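Local coordinates for protein chitosanase (Bacillus subtilis subsp. subtilis str. 168, PDB 7C6C) that hydrolyses internal beta-(1->4) linkages between D-glucosamine residues of partly acetylated chitosan, as a secreted family 46 glycoside hydrolase of the lysozyme clan, at residues G42-V56 with F106-Y118. Residues are numbered along the deposited sequence; the frame is centred on the assembly and turned at random.
Sequences GRAGFTTATGDALEV and FRAAQDKVNDHLY
R43 and F46 meet helix 104-128 where, in this lysozyme-clan fold, a type I beta turn, G42 to G45, joins strand 39-41 to strand 46-47, an outer strand of the small three-stranded antiparallel sheet, which leads on to helix 52-63. The backbone N of R43 donates to Q110 OE1 (2.9 Å) in a nearly straight bond, close to the line of the amide C=O. With CG wedged between its own N and carbonyl carbon (chi1 61°), the R43 side chain runs over N114. The guanidinium stacks almost flat on the N114 amide, planes 16° apart, while NH1 reaches D111 OD1 at 2.9 Å, the oxygen lying in the guanidinium plane but met from above its own carboxylate. The F46 ring is held between A44 CB, near the rim of one face, and V56 CG2, over the centre of the other, with Q110 OE1 at its edge. V113 CG1 packs 3.7 Å from F46 CE1, and V56 CG1 continues the apolar seam to F106. Helix 52-56 crosses 106-118 at 134°, axes 9.5 Å apart.

Further out, E12 forms a salt bridge with R43 NH2, Y27 OH bonds D111 OD1, and Y141 OH holds N114 ND2. A44 lies about 7 Å from E19, the predicted proton donor, side chain to side chain. One water bridges the stacked pair, accepting from R43 NE and donating to N114 OD1, 2.8 Å from each.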
ATOM      1  N   GLY A  42      10.795   0.661  -2.219  1.00  9.38           N
ATOM      2  CA  GLY A  42      10.165   1.627  -3.100  1.00  9.68           C
ATOM      3  C   GLY A  42       8.812   2.148  -2.637  1.00  9.53           C
ATOM      4  O   GLY A  42       8.409   2.015  -1.477  1.00  9.65           O
ATOM      5  N   ARG A  43       8.099   2.750  -3.596  1.00  9.49           N
ATOM      6  CA  ARG A  43       6.943   3.578  -3.254  1.00 10.09           C
ATOM      7  C   ARG A  43       5.823   2.776  -2.613  1.00  9.83           C
ATOM      8  O   ARG A  43       5.104   3.297  -1.760  1.00 10.50           O
ATOM      9  CB  ARG A  43       6.430   4.341  -4.482  1.00 10.34           C
ATOM     10  CG  ARG A  43       5.956   3.479  -5.646  1.00 10.33           C
ATOM     11  CD  ARG A  43       5.120   4.264  -6.648  1.00 11.37           C
ATOM     12  NE  ARG A  43       3.854   4.663  -6.050  1.00 11.12           N
ATOM     13  CZ  ARG A  43       3.038   5.577  -6.564  1.00 11.47           C
ATOM     14  NH1 ARG A  43       3.348   6.179  -7.705  1.00 11.51           N
ATOM     15  NH2 ARG A  43       1.913   5.896  -5.939  1.00 11.63           N
ATOM     16  N   ALA A  44       5.634   1.529  -3.030  1.00  9.49           N
ATOM     17  CA  ALA A  44       4.529   0.717  -2.550  1.00  9.34           C
ATOM     18  C   ALA A  44       4.952  -0.288  -1.497  1.00  9.42           C
ATOM     19  O   ALA A  44       4.144  -1.137  -1.108  1.00 10.41           O
ATOM     20  CB  ALA A  44       3.859  -0.005  -3.718  1.00 10.64           C
ATOM     21  N   GLY A  45       6.197  -0.234  -1.039  1.00  9.47           N
ATOM     22  CA  GLY A  45       6.674  -1.336  -0.226  1.00 10.22           C
ATOM     23  C   GLY A  45       6.584  -2.652  -0.965  1.00  9.42           C
ATOM     24  O   GLY A  45       6.108  -3.649  -0.409  1.00 10.05           O
ATOM     25  N   PHE A  46       6.999  -2.663  -2.231  1.00  9.01           N
ATOM     26  CA  PHE A  46       7.089  -3.908  -2.983  1.00  9.04           C
ATOM     27  C   PHE A  46       8.035  -4.861  -2.255  1.00  8.99           C
ATOM     28  O   PHE A  46       9.132  -4.465  -1.861  1.00 11.51           O
ATOM     29  CB  PHE A  46       7.683  -3.629  -4.367  1.00  9.27           C
ATOM     30  CG  PHE A  46       7.017  -2.515  -5.158  1.00  9.20           C
ATOM     31  CD1 PHE A  46       5.854  -2.746  -5.879  1.00  9.86           C
ATOM     32  CD2 PHE A  46       7.629  -1.266  -5.272  1.00  9.35           C
ATOM     33  CE1 PHE A  46       5.293  -1.743  -6.647  1.00 10.65           C
ATOM     34  CE2 PHE A  46       7.063  -0.272  -6.045  1.00 10.23           C
ATOM     35  CZ  PHE A  46       5.897  -0.511  -6.731  1.00 10.27           C
ATOM     36  N   THR A  47       7.648  -6.124  -2.105  1.00  9.07           N
ATOM     37  CA  THR A  47       8.460  -7.036  -1.310  1.00  9.07           C
ATOM     38  C   THR A  47       9.051  -8.158  -2.155  1.00  8.68           C
ATOM     39  O   THR A  47       8.502  -8.552  -3.187  1.00  8.94           O
ATOM     40  CB  THR A  47       7.682  -7.614  -0.125  1.00  9.75           C
ATOM     41  OG1 THR A  47       6.497  -8.263  -0.599  1.00 11.35           O
ATOM     42  CG2 THR A  47       7.304  -6.520   0.871  1.00 10.90           C
ATOM     43  N   THR A  48      10.179  -8.691  -1.684  1.00  8.83           N
ATOM     44  CA  THR A  48      10.836  -9.780  -2.394  1.00  9.70           C
ATOM     45  C   THR A  48      10.182 -11.141  -2.157  1.00 10.47           C
ATOM     46  O   THR A  48      10.357 -12.033  -2.984  1.00 12.44           O
ATOM     47  CB  THR A  48      12.341  -9.806  -2.089  1.00  9.52           C
ATOM     48  OG1 THR A  48      12.567  -9.875  -0.677  1.00  9.90           O
ATOM     49  CG2 THR A  48      13.016  -8.564  -2.625  1.00  9.99           C
ATOM     50  N   ALA A  49       9.419 -11.326  -1.075  1.00  9.49           N
ATOM     51  CA  ALA A  49       8.744 -12.607  -0.871  1.00 10.32           C
ATOM     52  C   ALA A  49       7.496 -12.763  -1.735  1.00 10.79           C
ATOM     53  O   ALA A  49       7.098 -13.895  -2.027  1.00 11.56           O
ATOM     54  CB  ALA A  49       8.360 -12.789   0.600  1.00 10.88           C
ATOM     55  N   THR A  50       6.856 -11.659  -2.143  1.00 11.56           N
ATOM     56  CA  THR A  50       5.551 -11.724  -2.799  1.00 12.16           C
ATOM     57  C   THR A  50       5.628 -11.762  -4.312  1.00 12.42           C
ATOM     58  O   THR A  50       4.644 -12.139  -4.958  1.00 15.23           O
ATOM     59  CB  THR A  50       4.703 -10.503  -2.465  1.00 15.24           C
ATOM     60  OG1 THR A  50       5.366  -9.326  -2.948  1.00 15.81           O
ATOM     61  CG2 THR A  50       4.461 -10.422  -0.978  1.00 17.57           C
ATOM     62  N   GLY A  51       6.737 -11.349  -4.898  1.00 12.57           N
ATOM     63  CA  GLY A  51       6.800 -11.216  -6.331  1.00 13.67           C
ATOM     64  C   GLY A  51       6.632  -9.800  -6.837  1.00 11.21           C
ATOM     65  O   GLY A  51       6.951  -9.541  -8.003  1.00 11.69           O
ATOM     66  N   ASP A  52       6.167  -8.866  -6.003  1.00 10.54           N
ATOM     67  CA  ASP A  52       5.929  -7.551  -6.580  0.51 10.45           C
ATOM     68  C   ASP A  52       7.214  -6.767  -6.791  1.00  9.05           C
ATOM     69  O   ASP A  52       7.303  -6.024  -7.773  1.00  9.45           O
ATOM     70  CB  ASP A  52       4.801  -6.769  -5.892  0.51 11.72           C
ATOM     71  CG  ASP A  52       5.071  -6.483  -4.442  0.51 10.47           C
ATOM     72  OD1 ASP A  52       5.935  -7.146  -3.841  0.51 10.53           O
ATOM     73  OD2 ASP A  52       4.400  -5.580  -3.896  0.51 10.19           O
ATOM     74  N   ALA A  53       8.238  -6.946  -5.947  1.00  8.64           N
ATOM     75  CA  ALA A  53       9.530  -6.343  -6.262  1.00  9.02           C
ATOM     76  C   ALA A  53      10.123  -6.962  -7.525  1.00  8.46           C
ATOM     77  O   ALA A  53      10.734  -6.261  -8.342  1.00  9.18           O
ATOM     78  CB  ALA A  53      10.485  -6.468  -5.077  1.00  9.74           C
ATOM     79  N   LEU A  54       9.958  -8.277  -7.692  1.00  8.41           N
ATOM     80  CA  LEU A  54      10.341  -8.938  -8.934  1.00  8.83           C
ATOM     81  C   LEU A  54       9.691  -8.251 -10.130  1.00  8.24           C
ATOM     82  O   LEU A  54      10.352  -7.974 -11.135  1.00  8.76           O
ATOM     83  CB  LEU A  54       9.956 -10.418  -8.868  1.00  8.80           C
ATOM     84  CG  LEU A  54       9.975 -11.180 -10.194  1.00  8.82           C
ATOM     85  CD1 LEU A  54      11.388 -11.313 -10.761  1.00 10.20           C
ATOM     86  CD2 LEU A  54       9.334 -12.540 -10.008  1.00 10.00           C
ATOM     87  N   GLU A  55       8.392  -7.947 -10.033  1.00  8.40           N
ATOM     88  CA  GLU A  55       7.703  -7.309 -11.153  1.00  8.76           C
ATOM     89  C   GLU A  55       8.305  -5.951 -11.482  1.00  8.79           C
ATOM     90  O   GLU A  55       8.463  -5.614 -12.659  1.00  9.77           O
ATOM     91  CB  GLU A  55       6.199  -7.195 -10.895  1.00  9.67           C
ATOM     92  CG  GLU A  55       5.503  -8.545 -10.824  1.00 11.23           C
ATOM     93  CD  GLU A  55       4.017  -8.454 -11.055  1.00 11.92           C
ATOM     94  OE1 GLU A  55       3.607  -7.810 -12.039  1.00 12.68           O
ATOM     95  OE2 GLU A  55       3.257  -9.024 -10.250  1.00 13.22           O
ATOM     96  N   VAL A  56       8.657  -5.157 -10.463  1.00  8.70           N
ATOM     97  CA  VAL A  56       9.323  -3.886 -10.731  1.00  9.39           C
ATOM     98  C   VAL A  56      10.595  -4.110 -11.539  1.00  8.74           C
ATOM     99  O   VAL A  56      10.846  -3.423 -12.535  1.00  9.19           O
ATOM    100  CB  VAL A  56       9.602  -3.119  -9.427  1.00  9.66           C
ATOM    101  CG1 VAL A  56      10.447  -1.885  -9.730  1.00 10.01           C
ATOM    102  CG2 VAL A  56       8.303  -2.737  -8.756  1.00  9.88           C
ATOM    103  N   PHE A 106      13.456   4.057 -13.638  1.00 12.55           N
ATOM    104  CA  PHE A 106      13.155   3.196 -12.501  1.00 11.35           C
ATOM    105  C   PHE A 106      11.895   3.657 -11.784  1.00 11.20           C
ATOM    106  O   PHE A 106      11.066   2.832 -11.377  1.00 11.04           O
ATOM    107  CB  PHE A 106      14.332   3.143 -11.536  1.00 11.57           C
ATOM    108  CG  PHE A 106      14.223   2.028 -10.529  1.00 10.60           C
ATOM    109  CD1 PHE A 106      14.081   0.711 -10.956  1.00 10.89           C
ATOM    110  CD2 PHE A 106      14.266   2.281  -9.158  1.00 10.86           C
ATOM    111  CE1 PHE A 106      13.977  -0.326 -10.042  1.00 10.40           C
ATOM    112  CE2 PHE A 106      14.171   1.240  -8.242  1.00 10.53           C
ATOM    113  CZ  PHE A 106      14.022  -0.058  -8.683  1.00 10.71           C
ATOM    114  N   ARG A 107      11.735   4.971 -11.615  1.00 11.38           N
ATOM    115  CA  ARG A 107      10.513   5.486 -11.014  1.00 11.86           C
ATOM    116  C   ARG A 107       9.300   5.133 -11.863  1.00 12.13           C
ATOM    117  O   ARG A 107       8.252   4.749 -11.328  1.00 12.07           O
ATOM    118  CB  ARG A 107      10.619   6.995 -10.789  1.00 13.81           C
ATOM    119  CG  ARG A 107      11.698   7.374  -9.778  1.00 14.85           C
ATOM    120  CD  ARG A 107      12.091   8.835  -9.859  1.00 16.89           C
ATOM    121  NE  ARG A 107      11.026   9.711  -9.388  1.00 17.14           N
ATOM    122  CZ  ARG A 107      10.925  10.174  -8.143  1.00 17.51           C
ATOM    123  NH1 ARG A 107      11.820   9.827  -7.230  1.00 18.75           N
ATOM    124  NH2 ARG A 107       9.920  10.977  -7.807  1.00 18.26           N
ATOM    125  N   ALA A 108       9.433   5.233 -13.191  1.00 12.66           N
ATOM    126  CA  ALA A 108       8.327   4.887 -14.082  1.00 13.09           C
ATOM    127  C   ALA A 108       7.948   3.414 -13.957  1.00 12.39           C
ATOM    128  O   ALA A 108       6.761   3.066 -14.003  1.00 12.42           O
ATOM    129  CB  ALA A 108       8.674   5.250 -15.527  1.00 14.78           C
ATOM    130  N   ALA A 109       8.941   2.534 -13.803  1.00 11.82           N
ATOM    131  CA  ALA A 109       8.646   1.113 -13.624  1.00 11.14           C
ATOM    132  C   ALA A 109       7.880   0.878 -12.331  1.00 10.75           C
ATOM    133  O   ALA A 109       6.906   0.114 -12.303  1.00 11.40           O
ATOM    134  CB  ALA A 109       9.942   0.301 -13.627  1.00 11.79           C
ATOM    135  N   GLN A 110       8.298   1.538 -11.248  1.00 10.62           N
ATOM    136  CA  GLN A 110       7.541   1.453 -10.002  1.00 10.82           C
ATOM    137  C   GLN A 110       6.124   1.988 -10.167  1.00 10.69           C
ATOM    138  O   GLN A 110       5.169   1.407  -9.639  1.00 10.39           O
ATOM    139  CB  GLN A 110       8.260   2.205  -8.888  1.00 10.76           C
ATOM    140  CG  GLN A 110       9.540   1.546  -8.414  1.00 10.71           C
ATOM    141  CD  GLN A 110      10.063   2.183  -7.153  1.00  9.78           C
ATOM    142  OE1 GLN A 110       9.305   2.421  -6.213  1.00 10.20           O
ATOM    143  NE2 GLN A 110      11.358   2.480  -7.123  1.00 10.60           N
ATOM    144  N   ASP A 111       5.964   3.109 -10.873  1.00 11.00           N
ATOM    145  CA  ASP A 111       4.626   3.658 -11.076  1.00 11.84           C
ATOM    146  C   ASP A 111       3.754   2.683 -11.854  1.00 11.89           C
ATOM    147  O   ASP A 111       2.561   2.540 -11.569  1.00 12.44           O
ATOM    148  CB  ASP A 111       4.700   4.989 -11.826  1.00 12.94           C
ATOM    149  CG  ASP A 111       5.285   6.113 -11.000  1.00 12.99           C
ATOM    150  OD1 ASP A 111       5.373   5.982  -9.762  1.00 12.83           O
ATOM    151  OD2 ASP A 111       5.637   7.149 -11.606  1.00 14.65           O
ATOM    152  N   LYS A 112       4.330   2.013 -12.855  1.00 12.10           N
ATOM    153  CA  LYS A 112       3.547   1.081 -13.659  1.00 13.14           C
ATOM    154  C   LYS A 112       3.092  -0.114 -12.829  1.00 12.11           C
ATOM    155  O   LYS A 112       1.925  -0.512 -12.890  1.00 12.41           O
ATOM    156  CB  LYS A 112       4.352   0.626 -14.873  1.00 15.48           C
ATOM    157  CG  LYS A 112       3.621  -0.404 -15.701  1.00 20.61           C
ATOM    158  CD  LYS A 112       4.326  -0.697 -17.025  1.00 25.17           C
ATOM    159  CE  LYS A 112       4.461  -2.201 -17.278  1.00 28.93           C
ATOM    160  NZ  LYS A 112       4.505  -2.534 -18.724  1.00 31.54           N
ATOM    161  N   VAL A 113       4.001  -0.707 -12.053  1.00 11.21           N
ATOM    162  CA  VAL A 113       3.621  -1.850 -11.226  1.00 10.86           C
ATOM    163  C   VAL A 113       2.622  -1.425 -10.156  1.00 10.59           C
ATOM    164  O   VAL A 113       1.636  -2.124  -9.895  1.00 11.20           O
ATOM    165  CB  VAL A 113       4.872  -2.536 -10.646  1.00 10.69           C
ATOM    166  CG1 VAL A 113       4.487  -3.685  -9.733  1.00 10.86           C
ATOM    167  CG2 VAL A 113       5.735  -3.042 -11.783  1.00 11.41           C
ATOM    168  N   ASN A 114       2.841  -0.259  -9.538  1.00 10.45           N
ATOM    169  CA  ASN A 114       1.877   0.242  -8.564  1.00 10.64           C
ATOM    170  C   ASN A 114       0.502   0.410  -9.187  1.00 10.45           C
ATOM    171  O   ASN A 114      -0.517   0.076  -8.568  1.00 10.62           O
ATOM    172  CB  ASN A 114       2.349   1.572  -7.991  1.00 11.04           C
ATOM    173  CG  ASN A 114       1.344   2.156  -7.031  1.00 11.06           C
ATOM    174  OD1 ASN A 114       1.163   1.636  -5.931  1.00 12.10           O
ATOM    175  ND2 ASN A 114       0.656   3.219  -7.446  1.00 11.82           N
ATOM    176  N   ASP A 115       0.450   0.938 -10.410  1.00 10.99           N
ATOM    177  CA  ASP A 115      -0.838   1.152 -11.055  1.00 11.82           C
ATOM    178  C   ASP A 115      -1.540  -0.177 -11.307  1.00 12.16           C
ATOM    179  O   ASP A 115      -2.744  -0.321 -11.054  1.00 13.16           O
ATOM    180  CB  ASP A 115      -0.625   1.916 -12.361  1.00 14.11           C
ATOM    181  CG  ASP A 115      -1.920   2.272 -13.041  1.00 16.39           C
ATOM    182  OD1 ASP A 115      -2.707   3.035 -12.448  1.00 16.46           O
ATOM    183  OD2 ASP A 115      -2.148   1.790 -14.169  1.00 19.74           O
ATOM    184  N   HIS A 116      -0.789  -1.166 -11.786  1.00 11.89           N
ATOM    185  CA  HIS A 116      -1.376  -2.437 -12.183  1.00 12.89           C
ATOM    186  C   HIS A 116      -1.748  -3.295 -10.980  1.00 12.37           C
ATOM    187  O   HIS A 116      -2.786  -3.967 -10.997  1.00 13.65           O
ATOM    188  CB  HIS A 116      -0.384  -3.179 -13.076  1.00 15.47           C
ATOM    189  CG  HIS A 116      -0.880  -4.502 -13.566  1.00 19.34           C
ATOM    190  ND1 HIS A 116      -1.972  -4.629 -14.399  1.00 22.04           N
ATOM    191  CD2 HIS A 116      -0.430  -5.759 -13.341  1.00 20.93           C
ATOM    192  CE1 HIS A 116      -2.169  -5.907 -14.669  1.00 22.24           C
ATOM    193  NE2 HIS A 116      -1.252  -6.615 -14.034  1.00 22.62           N
ATOM    194  N   LEU A 117      -0.919  -3.294  -9.935  1.00 11.58           N
ATOM    195  CA  LEU A 117      -1.146  -4.181  -8.799  1.00 12.07           C
ATOM    196  C   LEU A 117      -1.993  -3.557  -7.704  1.00 11.70           C
ATOM    197  O   LEU A 117      -2.674  -4.284  -6.974  1.00 13.07           O
ATOM    198  CB  LEU A 117       0.185  -4.603  -8.169  1.00 12.20           C
ATOM    199  CG  LEU A 117       1.126  -5.469  -9.011  1.00 13.77           C
ATOM    200  CD1 LEU A 117       2.249  -5.993  -8.136  1.00 14.14           C
ATOM    201  CD2 LEU A 117       0.390  -6.618  -9.680  1.00 16.40           C
ATOM    202  N   TYR A 118      -1.961  -2.237  -7.545  1.00 11.20           N
ATOM    203  CA  TYR A 118      -2.578  -1.606  -6.383  0.50 11.10           C
ATOM    204  C   TYR A 118      -3.641  -0.581  -6.758  1.00 11.40           C
ATOM    205  O   TYR A 118      -4.794  -0.729  -6.349  1.00 12.10           O
ATOM    206  CB  TYR A 118      -1.517  -1.021  -5.430  0.50 10.65           C
ATOM    207  CG  TYR A 118      -0.317  -1.925  -5.203  0.50  9.71           C
ATOM    208  CD1 TYR A 118      -0.470  -3.229  -4.733  0.50 10.64           C
ATOM    209  CD2 TYR A 118       0.969  -1.478  -5.470  0.50  9.18           C
ATOM    210  CE1 TYR A 118       0.634  -4.059  -4.538  0.50 10.35           C
ATOM    211  CE2 TYR A 118       2.068  -2.299  -5.282  0.50 10.09           C
ATOM    212  CZ  TYR A 118       1.899  -3.580  -4.815  0.50 10.49           C
ATOM    213  OH  TYR A 118       3.009  -4.370  -4.629  0.50 10.94           O
TER
HETATM  214  O   HOH W   1       2.635   3.040  -4.064  1.00 10.86           O